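Local coordinates for galactose-binding like protein (Bacteroides thetaiotaomicron, PDB 7M1A), which is a SusE-like protein whose galactose-binding-like domain, the part described here, holds a calcium ion and possibly contributes to glycan binding or degradation, at residues Met1-Thr6 against Leu62-Lys67; Ala56-Asp61 against Ile154-Leu159; Ala66-Phe71 against Pro149-Ile154; Glu92-Ala97 against Gly104-Trp109; Lys111-Glu116 against Asp140-Pro145. One frame throughout, in Å; residues are numbered along the deposited sequence.

Interaction 1: Met1-Thr6 against Leu62-Lys67; sequences MELDKT and LGVLAK
Leu3 drives its side chain into an apolar corner made by Leu62, Val64 and Ala66. Its CB already points toward the 62-67 segment, and CG lies opposite the carbonyl carbon, beside the backbone N (chi1 -63°). CD1, anti to CA about the CB-CG bond (chi2 -167°), does all the touching: it stands 3.9 Å from Ala66 CB, 4.0 Å from Leu62 CD1 and, more loosely, 4.3 Å from Val64 CG2. The N-terminal segment lies beside the place where strand 56-66 turns a corner, at Gly63 and Val64, at one end of a calcium-holding domain consistent with the galactose-binding-like beta sandwich; Phe175 and Leu68 also touch Leu3. Beside this apolar patch the backbones meet through a water, which donates to Asp4 O and to Leu62 O, 2.8 Å from each. Asp4 OD1 closes an Asx turn with Thr6 N at 2.9 Å, and Thr6 OG1 binds the same oxygen from the same face of the carboxylate.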
# COMPACT_ATOMS: atom_id res chain seq x y z
N MSE A 1 22.45 6.47 12.29
CA MSE A 1 21.86 7.02 11.03
C MSE A 1 20.36 6.90 11.01
O MSE A 1 19.82 5.93 11.55
CB MSE A 1 22.43 6.33 9.77
CG MSE A 1 21.92 4.91 9.39
SE MSE A 1 22.48 4.52 7.54
CE MSE A 1 20.98 5.10 6.40
N GLU A 2 19.70 7.90 10.42
CA GLU A 2 18.29 7.80 10.16
C GLU A 2 18.12 6.80 9.01
O GLU A 2 18.75 6.91 7.94
CB GLU A 2 17.72 9.18 9.82
CG GLU A 2 16.25 9.08 9.50
CD GLU A 2 15.57 10.43 9.29
OE1 GLU A 2 15.96 11.42 9.96
OE2 GLU A 2 14.59 10.40 8.55
N LEU A 3 17.19 5.86 9.16
CA LEU A 3 16.98 4.93 8.05
C LEU A 3 16.32 5.65 6.88
O LEU A 3 15.52 6.58 7.08
CB LEU A 3 16.09 3.77 8.50
CG LEU A 3 16.63 2.85 9.62
CD1 LEU A 3 15.77 1.58 9.72
CD2 LEU A 3 18.12 2.48 9.44
N ASP A 4 16.71 5.30 5.66
CA ASP A 4 16.30 5.97 4.44
C ASP A 4 14.83 5.64 4.13
O ASP A 4 14.48 4.52 3.71
CB ASP A 4 17.21 5.50 3.30
CG ASP A 4 16.92 6.24 1.99
OD1 ASP A 4 15.94 6.98 1.92
OD2 ASP A 4 17.72 5.98 1.01
N LYS A 5 13.98 6.64 4.39
CA LYS A 5 12.53 6.47 4.22
C LYS A 5 12.11 6.27 2.76
O LYS A 5 11.03 5.72 2.54
CB LYS A 5 11.74 7.66 4.81
CG LYS A 5 11.88 7.73 6.32
CD LYS A 5 11.27 9.00 6.88
CE LYS A 5 11.22 8.96 8.40
NZ LYS A 5 10.68 10.22 8.96
N THR A 6 13.02 6.63 1.81
CA THR A 6 12.68 6.39 0.41
C THR A 6 12.53 4.91 0.08
O THR A 6 11.89 4.57 -0.92
CB THR A 6 13.61 7.12 -0.58
OG1 THR A 6 14.87 6.42 -0.53
CG2 THR A 6 13.72 8.62 -0.34
N LEU A 62 10.99 -1.84 6.06
CA LEU A 62 12.00 -0.78 6.13
C LEU A 62 12.89 -0.77 4.88
O LEU A 62 13.60 0.22 4.66
CB LEU A 62 12.91 -0.92 7.38
CG LEU A 62 12.18 -0.90 8.74
CD1 LEU A 62 13.11 -1.35 9.86
CD2 LEU A 62 11.63 0.50 9.02
N GLY A 63 12.86 -1.86 4.08
CA GLY A 63 13.68 -1.86 2.88
C GLY A 63 15.15 -2.20 3.15
O GLY A 63 15.92 -2.27 2.21
N VAL A 64 15.52 -2.41 4.41
CA VAL A 64 16.88 -2.77 4.80
C VAL A 64 16.73 -3.64 6.05
O VAL A 64 15.73 -3.54 6.76
CB VAL A 64 17.70 -1.50 5.14
CG1 VAL A 64 17.95 -0.65 3.89
CG2 VAL A 64 17.07 -0.70 6.29
N LEU A 65 17.75 -4.45 6.33
CA LEU A 65 17.89 -5.15 7.60
C LEU A 65 18.70 -4.26 8.52
O LEU A 65 19.86 -3.91 8.19
CB LEU A 65 18.59 -6.51 7.37
CG LEU A 65 18.79 -7.39 8.64
CD1 LEU A 65 17.47 -7.87 9.27
CD2 LEU A 65 19.65 -8.64 8.30
N ALA A 66 18.08 -3.91 9.67
CA ALA A 66 18.73 -2.88 10.46
C ALA A 66 18.89 -3.34 11.89
O ALA A 66 17.93 -3.91 12.49
CB ALA A 66 17.83 -1.64 10.55
N LYS A 67 20.01 -2.87 12.44
CA LYS A 67 20.05 -2.92 13.95
C LYS A 67 19.45 -1.60 14.48
O LYS A 67 20.06 -0.54 14.26
CB LYS A 67 21.49 -3.09 14.49
CG LYS A 67 21.53 -3.23 16.00
CD LYS A 67 21.14 -4.53 16.55
CE LYS A 67 21.54 -4.71 17.99
NZ LYS A 67 21.08 -6.02 18.48
O HOH W 1 15.59 2.20 4.84

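Interaction 2: Ala56-Asp61 against Ile154-Leu159; sequences AVFTFD and IRIKCL
Phe58 and Phe60 lie side by side with Ile156 and Ile154 on the buried face of two antiparallel strands, and here the packing is closest. The Phe60 ring takes Ile154 CB over one face as a CH-pi contact, 3.9 Å from the ring centroid, while its CZ comes within 3.5 Å of Ile154 CG2. Phe58 CZ meets Ile156 CB at 3.6 Å. Both phenylalanines hold CG between the backbone N and carbonyl carbon (chi1 65° and 59°), which swings the rings over the neighbouring strand. Paired backbone bonds fix the register, Phe58 with Ile156 and Phe60 with Ile154.

The other face is polar and looser toward partly exposed Val57 and Lys157, whose CG2 and CG are 4.1 Å apart. Arg155 NE gives a nearly straight bond (168°) to Thr59 OG1, 3.0 Å away in the guanidinium plane, and Val57 CG1 covers one face of that group. Asp16 takes both the guanidinium and the Thr59 hydroxyl as partners, and Trp106 adds a cation-pi contact. Within the curved sheet, strand 9-11 borders 56-66, strand 88-96 borders 151-158, and residues of strand 169-176 cover the phenylalanine face.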
# COMPACT_ATOMS: atom_id res chain seq x y z
N ALA A 56 -5.88 -1.95 16.46
CA ALA A 56 -5.57 -1.79 15.04
C ALA A 56 -4.14 -2.25 14.84
O ALA A 56 -3.26 -2.01 15.64
CB ALA A 56 -5.66 -0.35 14.61
N VAL A 57 -3.90 -2.91 13.69
CA VAL A 57 -2.57 -3.42 13.34
C VAL A 57 -2.26 -3.02 11.89
O VAL A 57 -3.08 -3.25 11.04
CB VAL A 57 -2.48 -4.96 13.55
CG1 VAL A 57 -1.17 -5.53 13.01
CG2 VAL A 57 -2.76 -5.35 14.97
N PHE A 58 -1.03 -2.54 11.64
CA PHE A 58 -0.64 -2.41 10.23
C PHE A 58 0.86 -2.71 10.15
O PHE A 58 1.57 -2.81 11.16
CB PHE A 58 -1.03 -1.02 9.68
CG PHE A 58 -0.31 0.13 10.31
CD1 PHE A 58 0.96 0.53 9.92
CD2 PHE A 58 -0.90 0.76 11.42
CE1 PHE A 58 1.64 1.56 10.55
CE2 PHE A 58 -0.21 1.79 12.07
CZ PHE A 58 1.07 2.17 11.68
N THR A 59 1.31 -2.96 8.90
CA THR A 59 2.58 -3.61 8.65
C THR A 59 3.32 -2.84 7.55
O THR A 59 2.73 -2.44 6.54
CB THR A 59 2.31 -5.03 8.16
OG1 THR A 59 1.44 -5.74 9.06
CG2 THR A 59 3.57 -5.84 8.00
N PHE A 60 4.66 -2.79 7.64
CA PHE A 60 5.47 -2.17 6.58
C PHE A 60 6.88 -2.74 6.58
O PHE A 60 7.24 -3.49 7.47
CB PHE A 60 5.45 -0.64 6.63
CG PHE A 60 5.95 -0.03 7.90
CD1 PHE A 60 5.11 0.07 9.01
CD2 PHE A 60 7.25 0.47 8.04
CE1 PHE A 60 5.51 0.75 10.18
CE2 PHE A 60 7.68 1.10 9.24
CZ PHE A 60 6.81 1.25 10.28
N ASP A 61 7.64 -2.42 5.54
CA ASP A 61 8.96 -2.95 5.26
C ASP A 61 9.88 -1.75 5.31
O ASP A 61 9.66 -0.74 4.59
CB ASP A 61 8.88 -3.57 3.87
CG ASP A 61 10.10 -4.22 3.30
OD1 ASP A 61 11.21 -4.09 3.85
OD2 ASP A 61 9.92 -4.98 2.31
N ILE A 154 8.17 -4.27 10.05
CA ILE A 154 7.65 -3.65 11.28
C ILE A 154 6.15 -3.78 11.33
O ILE A 154 5.46 -3.71 10.30
CB ILE A 154 8.01 -2.16 11.31
CG1 ILE A 154 9.55 -1.97 11.37
CG2 ILE A 154 7.39 -1.44 12.52
CD1 ILE A 154 10.23 -2.40 12.63
N ARG A 155 5.60 -3.96 12.53
CA ARG A 155 4.18 -3.80 12.78
C ARG A 155 3.98 -2.75 13.88
O ARG A 155 4.73 -2.71 14.88
CB ARG A 155 3.45 -5.09 13.13
CG ARG A 155 3.20 -5.92 11.91
CD ARG A 155 2.67 -7.29 12.35
NE ARG A 155 1.52 -7.51 11.43
CZ ARG A 155 0.70 -8.54 11.58
NH1 ARG A 155 0.91 -9.45 12.54
NH2 ARG A 155 -0.38 -8.67 10.83
N ILE A 156 2.91 -1.97 13.73
CA ILE A 156 2.45 -1.12 14.84
C ILE A 156 1.06 -1.59 15.25
O ILE A 156 0.20 -1.88 14.42
CB ILE A 156 2.51 0.36 14.46
CG1 ILE A 156 4.02 0.76 14.40
CG2 ILE A 156 1.75 1.25 15.46
CD1 ILE A 156 4.28 2.17 13.92
N LYS A 157 0.90 -1.83 16.58
CA LYS A 157 -0.38 -2.23 17.18
C LYS A 157 -0.88 -1.11 18.11
O LYS A 157 -0.16 -0.72 19.03
CB LYS A 157 -0.15 -3.55 17.92
CG LYS A 157 -1.39 -4.14 18.62
CD LYS A 157 -1.02 -5.37 19.56
CE LYS A 157 -2.29 -6.08 19.96
NZ LYS A 157 -2.06 -7.28 20.80
N CYS A 158 -2.12 -0.64 17.89
CA CYS A 158 -2.69 0.42 18.73
C CYS A 158 -3.57 -0.23 19.80
O CYS A 158 -4.70 -0.66 19.50
CB CYS A 158 -3.48 1.41 17.88
SG CYS A 158 -3.88 2.81 18.96
N LEU A 159 -3.04 -0.33 21.04
CA LEU A 159 -3.83 -0.91 22.13
C LEU A 159 -4.94 0.02 22.59
O LEU A 159 -6.01 -0.43 22.98
CB LEU A 159 -2.95 -1.21 23.33
CG LEU A 159 -1.76 -2.12 23.08
CD1 LEU A 159 -0.85 -2.17 24.33
CD2 LEU A 159 -2.20 -3.53 22.72

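Interaction 3: Ala66-Phe71 against Pro149-Ile154; sequences AKLSRF and PRVRYI
A single antiparallel hydrogen-bonded pair, Ala66 with Val151, joins the end of strand 56-66 to the beginning of strand 151-158, just before the chain passes from Ala66 to strand 70-74 in the other sheet of the sandwich. Ala66 N donates to Val151 O at 2.9 Å, and Val151 N returns the bond to Ala66 O at 3.0 Å; both donors stand about 30° out of the carbonyl planes.

Past this pair the side chains take over. Leu68 and Val151 cross at about a right angle, and Leu68 CD1 presses on Val151 CG2 at 3.5 Å, tighter than usual for two methyl groups. Val151 CG1 lies opposite the carbonyl carbon (chi1 -68°), which puts CG2, the touching methyl, between the backbone N and carbonyl carbon. Leu68 CD1 is also 4.3 Å from Ile154 CD1, a looser touch. On the outer side, exposed Lys67 and Arg150 run across one another through their aliphatic parts, Lys67 CB lying 4.0 Å from Arg150 CG, while Lys67 NZ is bonded to the backbone oxygens of Leu146 and Met148. A water links the two backbones, accepting from Leu68 N and donating to Pro149 O.

Classic beta bulges flank the contact: Ser69 and Arg70 both face Trp176, and Arg152 and Tyr153 both face Cys96. Leu68 and Val151 lie against Leu112 of strand 110-116, and Phe175 of strand 169-176 touches Leu68 and Ile154.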
# COMPACT_ATOMS: atom_id res chain seq x y z
N ALA A 66 18.08 -3.91 9.67
CA ALA A 66 18.73 -2.88 10.46
C ALA A 66 18.89 -3.34 11.89
O ALA A 66 17.93 -3.91 12.49
CB ALA A 66 17.83 -1.64 10.55
N LYS A 67 20.01 -2.87 12.44
CA LYS A 67 20.05 -2.92 13.95
C LYS A 67 19.45 -1.60 14.48
O LYS A 67 20.06 -0.54 14.26
CB LYS A 67 21.49 -3.09 14.49
CG LYS A 67 21.53 -3.23 16.00
CD LYS A 67 21.14 -4.53 16.55
CE LYS A 67 21.54 -4.71 17.99
NZ LYS A 67 21.08 -6.02 18.48
N LEU A 68 18.24 -1.65 15.04
CA LEU A 68 17.56 -0.41 15.35
C LEU A 68 18.18 0.19 16.62
O LEU A 68 18.43 -0.49 17.62
CB LEU A 68 16.07 -0.65 15.61
CG LEU A 68 15.31 -1.12 14.37
CD1 LEU A 68 13.84 -1.37 14.74
CD2 LEU A 68 15.45 -0.08 13.27
N SER A 69 18.21 1.54 16.64
CA SER A 69 18.68 2.30 17.80
C SER A 69 17.60 3.19 18.42
O SER A 69 17.47 3.26 19.65
CB SER A 69 19.86 3.09 17.42
OG SER A 69 19.54 4.02 16.39
N ARG A 70 16.76 3.85 17.57
CA ARG A 70 15.75 4.74 18.11
C ARG A 70 14.52 4.75 17.22
O ARG A 70 14.58 4.40 16.00
CB ARG A 70 16.35 6.18 18.22
CG ARG A 70 17.57 6.31 19.13
CD ARG A 70 17.86 7.76 19.51
NE ARG A 70 17.03 8.33 20.57
CZ ARG A 70 15.96 9.09 20.36
NH1 ARG A 70 15.76 9.64 19.15
NH2 ARG A 70 15.17 9.52 21.32
N PHE A 71 13.39 5.16 17.85
CA PHE A 71 12.10 5.26 17.20
C PHE A 71 11.42 6.54 17.65
O PHE A 71 11.53 6.90 18.85
CB PHE A 71 11.26 4.01 17.49
CG PHE A 71 9.83 4.11 17.05
CD1 PHE A 71 9.47 3.93 15.72
CD2 PHE A 71 8.87 4.54 17.97
CE1 PHE A 71 8.13 4.02 15.38
CE2 PHE A 71 7.55 4.59 17.61
CZ PHE A 71 7.18 4.34 16.33
N PRO A 149 16.84 -8.17 18.15
CA PRO A 149 17.47 -8.62 16.91
C PRO A 149 17.37 -7.54 15.85
O PRO A 149 16.51 -6.62 15.89
CB PRO A 149 16.60 -9.78 16.41
CG PRO A 149 15.23 -9.52 17.09
CD PRO A 149 15.52 -8.79 18.39
N ARG A 150 18.22 -7.69 14.82
CA ARG A 150 18.04 -6.89 13.61
C ARG A 150 16.71 -7.24 12.95
O ARG A 150 16.25 -8.39 13.00
CB ARG A 150 19.15 -7.10 12.57
CG ARG A 150 20.52 -6.66 13.07
CD ARG A 150 21.50 -6.33 11.95
NE ARG A 150 21.85 -7.52 11.26
CZ ARG A 150 22.59 -7.51 10.13
NH1 ARG A 150 22.99 -6.39 9.54
NH2 ARG A 150 22.89 -8.65 9.55
N VAL A 151 16.04 -6.20 12.41
CA VAL A 151 14.74 -6.41 11.76
C VAL A 151 14.61 -5.59 10.50
O VAL A 151 15.38 -4.68 10.29
CB VAL A 151 13.57 -5.98 12.70
CG1 VAL A 151 13.44 -6.91 13.92
CG2 VAL A 151 13.68 -4.51 13.26
N ARG A 152 13.83 -6.15 9.55
CA ARG A 152 13.51 -5.44 8.36
C ARG A 152 12.03 -5.07 8.24
O ARG A 152 11.74 -4.06 7.61
CB ARG A 152 13.87 -6.34 7.17
CG ARG A 152 13.44 -5.75 5.82
CD ARG A 152 14.04 -6.46 4.62
NE ARG A 152 13.40 -5.85 3.44
CZ ARG A 152 13.75 -6.20 2.23
NH1 ARG A 152 14.76 -7.04 2.05
NH2 ARG A 152 13.15 -5.67 1.17
N TYR A 153 11.15 -5.78 8.91
CA TYR A 153 9.70 -5.58 8.78
C TYR A 153 9.16 -5.12 10.11
O TYR A 153 9.69 -5.57 11.14
CB TYR A 153 9.05 -6.89 8.35
CG TYR A 153 9.69 -7.41 7.10
CD1 TYR A 153 9.44 -6.86 5.82
CD2 TYR A 153 10.62 -8.45 7.18
CE1 TYR A 153 10.06 -7.40 4.70
CE2 TYR A 153 11.28 -8.95 6.07
CZ TYR A 153 11.02 -8.40 4.82
OH TYR A 153 11.68 -8.90 3.71
N ILE A 154 8.17 -4.27 10.05
CA ILE A 154 7.65 -3.65 11.28
C ILE A 154 6.15 -3.78 11.33
O ILE A 154 5.46 -3.71 10.30
CB ILE A 154 8.01 -2.16 11.31
CG1 ILE A 154 9.55 -1.97 11.37
CG2 ILE A 154 7.39 -1.44 12.52
CD1 ILE A 154 10.23 -2.40 12.63
O HOH W 2 17.21 -3.91 16.32

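Interaction 4: Glu92-Ala97 against Gly104-Trp109; sequences EVWGCA and GSWDQW
Trp94, Gly95 and Cys96 of strand 88-96 receive the type I turn Trp106-Trp109, whose two tryptophans do most of the covering. Glu92 prepares the ground: its OE1 accepts from Trp94 NE1 at 2.9 Å, in the indole plane but above the carboxylate, and so fixes the rotation of the ring. Trp94 then offers one face to Trp106 in an edge-to-face pair, planes at 52°, with Trp106 CZ3 only 3.5 Å from Trp94 CG. At its edge, Trp94 CZ3 meets Trp109 O at 3.6 Å. Gly95 runs past the rim of the second indole, its C lying 3.4 Å from Trp109 CE3. Cys96, with SG tucked between backbone N and carbonyl carbon (chi1 62°), sets its sulfur squarely over the six-membered ring of Trp109, 3.6 Å from the centroid. The amide end of Gln108 also nears the sulfur, its NE2 3.8 Å from Cys96 SG, while being bonded to Glu99 O and, through OE1, to Asn101 N. The contact between turn and strand probably rests mainly on dispersion and ring-sulfur attraction, while the Glu92 bond sets the Trp94 indole.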
# COMPACT_ATOMS: atom_id res chain seq x y z
N GLU A 92 2.31 -0.48 20.43
CA GLU A 92 3.49 -1.31 20.46
C GLU A 92 4.16 -1.32 19.09
O GLU A 92 3.47 -1.21 18.06
CB GLU A 92 3.16 -2.77 20.79
CG GLU A 92 2.61 -2.94 22.20
CD GLU A 92 1.98 -4.29 22.48
OE1 GLU A 92 1.80 -5.09 21.55
OE2 GLU A 92 1.81 -4.55 23.64
N VAL A 93 5.50 -1.46 19.05
CA VAL A 93 6.23 -1.64 17.80
C VAL A 93 6.80 -3.03 17.80
O VAL A 93 7.49 -3.40 18.77
CB VAL A 93 7.36 -0.56 17.62
CG1 VAL A 93 8.00 -0.68 16.25
CG2 VAL A 93 6.79 0.82 17.89
N TRP A 94 6.58 -3.79 16.71
CA TRP A 94 7.02 -5.19 16.60
C TRP A 94 7.85 -5.29 15.32
O TRP A 94 7.73 -4.49 14.37
CB TRP A 94 5.85 -6.19 16.49
CG TRP A 94 4.99 -6.29 17.69
CD1 TRP A 94 4.25 -5.29 18.30
CD2 TRP A 94 4.80 -7.47 18.50
NE1 TRP A 94 3.47 -5.84 19.35
CE2 TRP A 94 3.85 -7.16 19.51
CE3 TRP A 94 5.41 -8.73 18.46
CZ2 TRP A 94 3.48 -8.15 20.45
CZ3 TRP A 94 4.99 -9.73 19.35
CH2 TRP A 94 4.03 -9.42 20.32
N GLY A 95 8.76 -6.29 15.25
CA GLY A 95 9.58 -6.45 14.08
C GLY A 95 9.92 -7.90 13.80
O GLY A 95 9.65 -8.82 14.63
N CYS A 96 10.32 -8.17 12.53
CA CYS A 96 10.91 -9.46 12.21
C CYS A 96 11.94 -9.27 11.10
O CYS A 96 12.04 -8.22 10.50
CB CYS A 96 9.88 -10.54 11.86
SG CYS A 96 8.87 -10.16 10.39
N ALA A 97 12.72 -10.33 10.84
CA ALA A 97 13.83 -10.27 9.93
C ALA A 97 13.56 -10.92 8.59
O ALA A 97 14.33 -10.67 7.66
CB ALA A 97 15.11 -10.90 10.50
N GLY A 104 -0.83 -12.89 8.35
CA GLY A 104 -0.92 -11.90 9.42
C GLY A 104 -0.72 -12.39 10.84
O GLY A 104 -0.88 -11.61 11.83
N SER A 105 -0.35 -13.68 10.99
CA SER A 105 -0.13 -14.21 12.31
C SER A 105 1.02 -13.47 13.01
O SER A 105 2.02 -13.04 12.41
CB SER A 105 0.16 -15.72 12.27
OG SER A 105 0.51 -16.18 13.61
N TRP A 106 0.94 -13.43 14.34
CA TRP A 106 2.01 -12.83 15.16
C TRP A 106 3.21 -13.76 15.40
O TRP A 106 4.22 -13.39 16.00
CB TRP A 106 1.43 -12.33 16.48
CG TRP A 106 0.57 -11.12 16.34
CD1 TRP A 106 -0.81 -11.05 16.26
CD2 TRP A 106 1.04 -9.80 16.11
NE1 TRP A 106 -1.21 -9.74 16.09
CE2 TRP A 106 -0.10 -8.96 16.03
CE3 TRP A 106 2.31 -9.25 16.13
CZ2 TRP A 106 0.02 -7.58 15.89
CZ3 TRP A 106 2.41 -7.87 16.00
CH2 TRP A 106 1.29 -7.06 15.89
N ASP A 107 3.08 -15.03 15.06
CA ASP A 107 4.03 -16.02 15.47
C ASP A 107 5.48 -15.62 15.24
O ASP A 107 6.33 -15.94 16.09
CB ASP A 107 3.75 -17.39 14.80
CG ASP A 107 2.50 -18.08 15.35
OD1 ASP A 107 2.02 -17.73 16.46
OD2 ASP A 107 2.07 -19.05 14.71
N GLN A 108 5.85 -15.10 14.03
CA GLN A 108 7.24 -14.87 13.71
C GLN A 108 7.76 -13.54 14.32
O GLN A 108 8.95 -13.22 14.13
CB GLN A 108 7.53 -14.87 12.21
CG GLN A 108 7.11 -13.60 11.50
CD GLN A 108 6.89 -13.86 10.03
OE1 GLN A 108 5.78 -14.22 9.65
NE2 GLN A 108 7.96 -13.71 9.24
N TRP A 109 6.88 -12.66 14.87
CA TRP A 109 7.20 -11.22 15.22
C TRP A 109 7.71 -11.18 16.66
O TRP A 109 7.24 -11.94 17.54
CB TRP A 109 5.92 -10.41 15.03
CG TRP A 109 5.47 -10.34 13.60
CD1 TRP A 109 4.63 -11.20 12.98
CD2 TRP A 109 5.81 -9.30 12.70
NE1 TRP A 109 4.47 -10.78 11.66
CE2 TRP A 109 5.16 -9.59 11.48
CE3 TRP A 109 6.64 -8.15 12.82
CZ2 TRP A 109 5.27 -8.75 10.37
CZ3 TRP A 109 6.73 -7.33 11.72
CH2 TRP A 109 6.08 -7.64 10.50

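Interaction 5: Lys111-Glu116 against Asp140-Pro145; sequences KLLDME and DQANVP
Leu113 and Met115 meet Ala142 and Val144 across the interior of a beta sandwich, the architecture of galactose-binding-like domains. Strand 110-116 belongs to one sheet and strand 140-143 to the facing one; the axes of these short segments pass 8.3 Å apart at 154°, so the contact is made by side chains rather than by backbone pairing.

Leu113 splits its two methyls between neighbours. CD1 meets Val144 CG2 at 4.1 Å, the two side chains crossing at about a right angle, while CD2 lies 3.7 Å from Asn143 O and 4.1 Å from Ala142 CB. Met115, a selenomethionine in this crystal, is bent at its second and third torsions (chi2 -68°, chi3 -66°), a fold that lays its end along the opposing strand. Its SE rests 3.7 Å from Ala142 CB, and CE slides on past Asp140 to lie 3.8 Å from Asp140 CB. Phe71 of strand 70-74 packs against both Leu113 and Met115, filling the same core.

The surroundings of Asp140 are more polar. Asp140 OD2 is bonded to Tyr91 OH and OD1 to Asn117 ND2, while Arg70 binds Gln141 OE1 and Asn143 OD1 on the side of the strand turned away from this contact. At the far end a water joins the two strands, donating to Glu116 O at 2.8 Å and only weakly to Asp140 OD1 at 3.2 Å.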
# COMPACT_ATOMS: atom_id res chain seq x y z
N LYS A 111 8.34 -8.29 19.87
CA LYS A 111 7.91 -6.97 20.33
C LYS A 111 9.16 -6.16 20.70
O LYS A 111 9.97 -6.59 21.50
CB LYS A 111 6.97 -7.04 21.54
CG LYS A 111 6.45 -5.64 21.96
CD LYS A 111 5.34 -5.69 23.00
CE LYS A 111 5.80 -6.27 24.32
NZ LYS A 111 4.73 -6.14 25.30
N LEU A 112 9.32 -5.03 20.01
CA LEU A 112 10.54 -4.19 20.10
C LEU A 112 10.34 -3.14 21.19
O LEU A 112 11.28 -2.83 21.96
CB LEU A 112 10.83 -3.57 18.75
CG LEU A 112 11.16 -4.59 17.63
CD1 LEU A 112 11.12 -3.68 16.37
CD2 LEU A 112 12.58 -5.09 17.81
N LEU A 113 9.13 -2.54 21.24
CA LEU A 113 8.88 -1.40 22.11
C LEU A 113 7.44 -1.41 22.61
O LEU A 113 6.51 -1.63 21.83
CB LEU A 113 9.00 -0.04 21.36
CG LEU A 113 10.42 0.29 20.85
CD1 LEU A 113 10.38 1.41 19.82
CD2 LEU A 113 11.41 0.58 21.98
N ASP A 114 7.32 -1.08 23.92
CA ASP A 114 6.02 -0.76 24.52
C ASP A 114 5.99 0.77 24.63
O ASP A 114 6.85 1.35 25.30
CB ASP A 114 5.95 -1.21 25.98
CG ASP A 114 5.95 -2.71 26.10
OD1 ASP A 114 5.01 -3.29 25.59
OD2 ASP A 114 6.95 -3.29 26.60
N MSE A 115 5.08 1.43 23.92
CA MSE A 115 5.03 2.90 23.89
C MSE A 115 3.82 3.38 24.66
O MSE A 115 2.71 2.85 24.55
CB MSE A 115 4.94 3.44 22.44
CG MSE A 115 6.07 2.94 21.57
SE MSE A 115 7.84 3.67 22.10
CE MSE A 115 7.48 5.55 21.66
N GLU A 116 4.04 4.49 25.38
CA GLU A 116 2.94 5.24 25.94
C GLU A 116 3.14 6.73 25.62
O GLU A 116 4.20 7.28 25.89
CB GLU A 116 2.81 5.06 27.46
CG GLU A 116 1.67 5.95 28.01
CD GLU A 116 1.39 5.86 29.49
OE1 GLU A 116 2.07 5.06 30.14
OE2 GLU A 116 0.46 6.57 29.96
N ASP A 140 6.74 11.25 20.44
CA ASP A 140 7.16 10.16 21.30
C ASP A 140 8.54 9.72 20.84
O ASP A 140 8.81 9.70 19.63
CB ASP A 140 6.16 9.03 21.15
CG ASP A 140 4.80 9.37 21.77
OD1 ASP A 140 4.77 10.15 22.79
OD2 ASP A 140 3.81 8.68 21.34
N GLN A 141 9.42 9.39 21.77
CA GLN A 141 10.85 9.12 21.55
C GLN A 141 11.23 7.86 22.33
O GLN A 141 10.89 7.73 23.52
CB GLN A 141 11.73 10.23 22.16
CG GLN A 141 11.56 11.56 21.43
CD GLN A 141 12.17 11.56 20.04
OE1 GLN A 141 13.23 10.95 19.84
NE2 GLN A 141 11.67 12.38 19.12
N ALA A 142 11.92 6.90 21.72
CA ALA A 142 12.37 5.73 22.47
C ALA A 142 13.70 5.23 21.94
O ALA A 142 13.93 5.32 20.73
CB ALA A 142 11.35 4.66 22.39
N ASN A 143 14.53 4.73 22.85
CA ASN A 143 15.69 3.96 22.43
C ASN A 143 15.30 2.48 22.38
O ASN A 143 14.59 1.97 23.21
CB ASN A 143 16.78 4.10 23.54
CG ASN A 143 17.26 5.55 23.58
OD1 ASN A 143 17.41 6.26 22.56
ND2 ASN A 143 17.57 6.06 24.76
N VAL A 144 15.77 1.80 21.33
CA VAL A 144 15.49 0.36 21.20
C VAL A 144 16.56 -0.42 21.93
O VAL A 144 17.73 -0.15 21.71
CB VAL A 144 15.46 0.07 19.69
CG1 VAL A 144 15.33 -1.43 19.48
CG2 VAL A 144 14.37 0.82 18.92
N PRO A 145 16.20 -1.36 22.85
CA PRO A 145 17.25 -2.09 23.58
C PRO A 145 18.26 -2.74 22.64
O PRO A 145 17.84 -3.30 21.61
CB PRO A 145 16.45 -3.14 24.35
CG PRO A 145 15.09 -2.46 24.54
CD PRO A 145 14.82 -1.70 23.25
O HOH W 3 6.47 8.11 24.50

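Interaction 2 and the strand side of interaction 4 lie in the larger, curled sheet, their centres about 9 Å apart, and are tied by backbone bonds between Arg155 and Trp94 and between Lys157 and Glu92. Interaction 3 shares Ile154 with interaction 2 and Ala66 and Lys67 with interaction 1, whose centre is about 8 Å away; interactions 2 and 3 both use strand 151-158, while interactions 1 and 2 both use strand 56-66. Interaction 5 instead spans the two sheets; it touches interaction 3 through Phe71 and Leu113. Along the chain, interactions 4 and 5 come in series, both between the paired segments of interactions 2 and 3. Segments far apart in sequence thus close one compact sandwich, which holds the calcium ion.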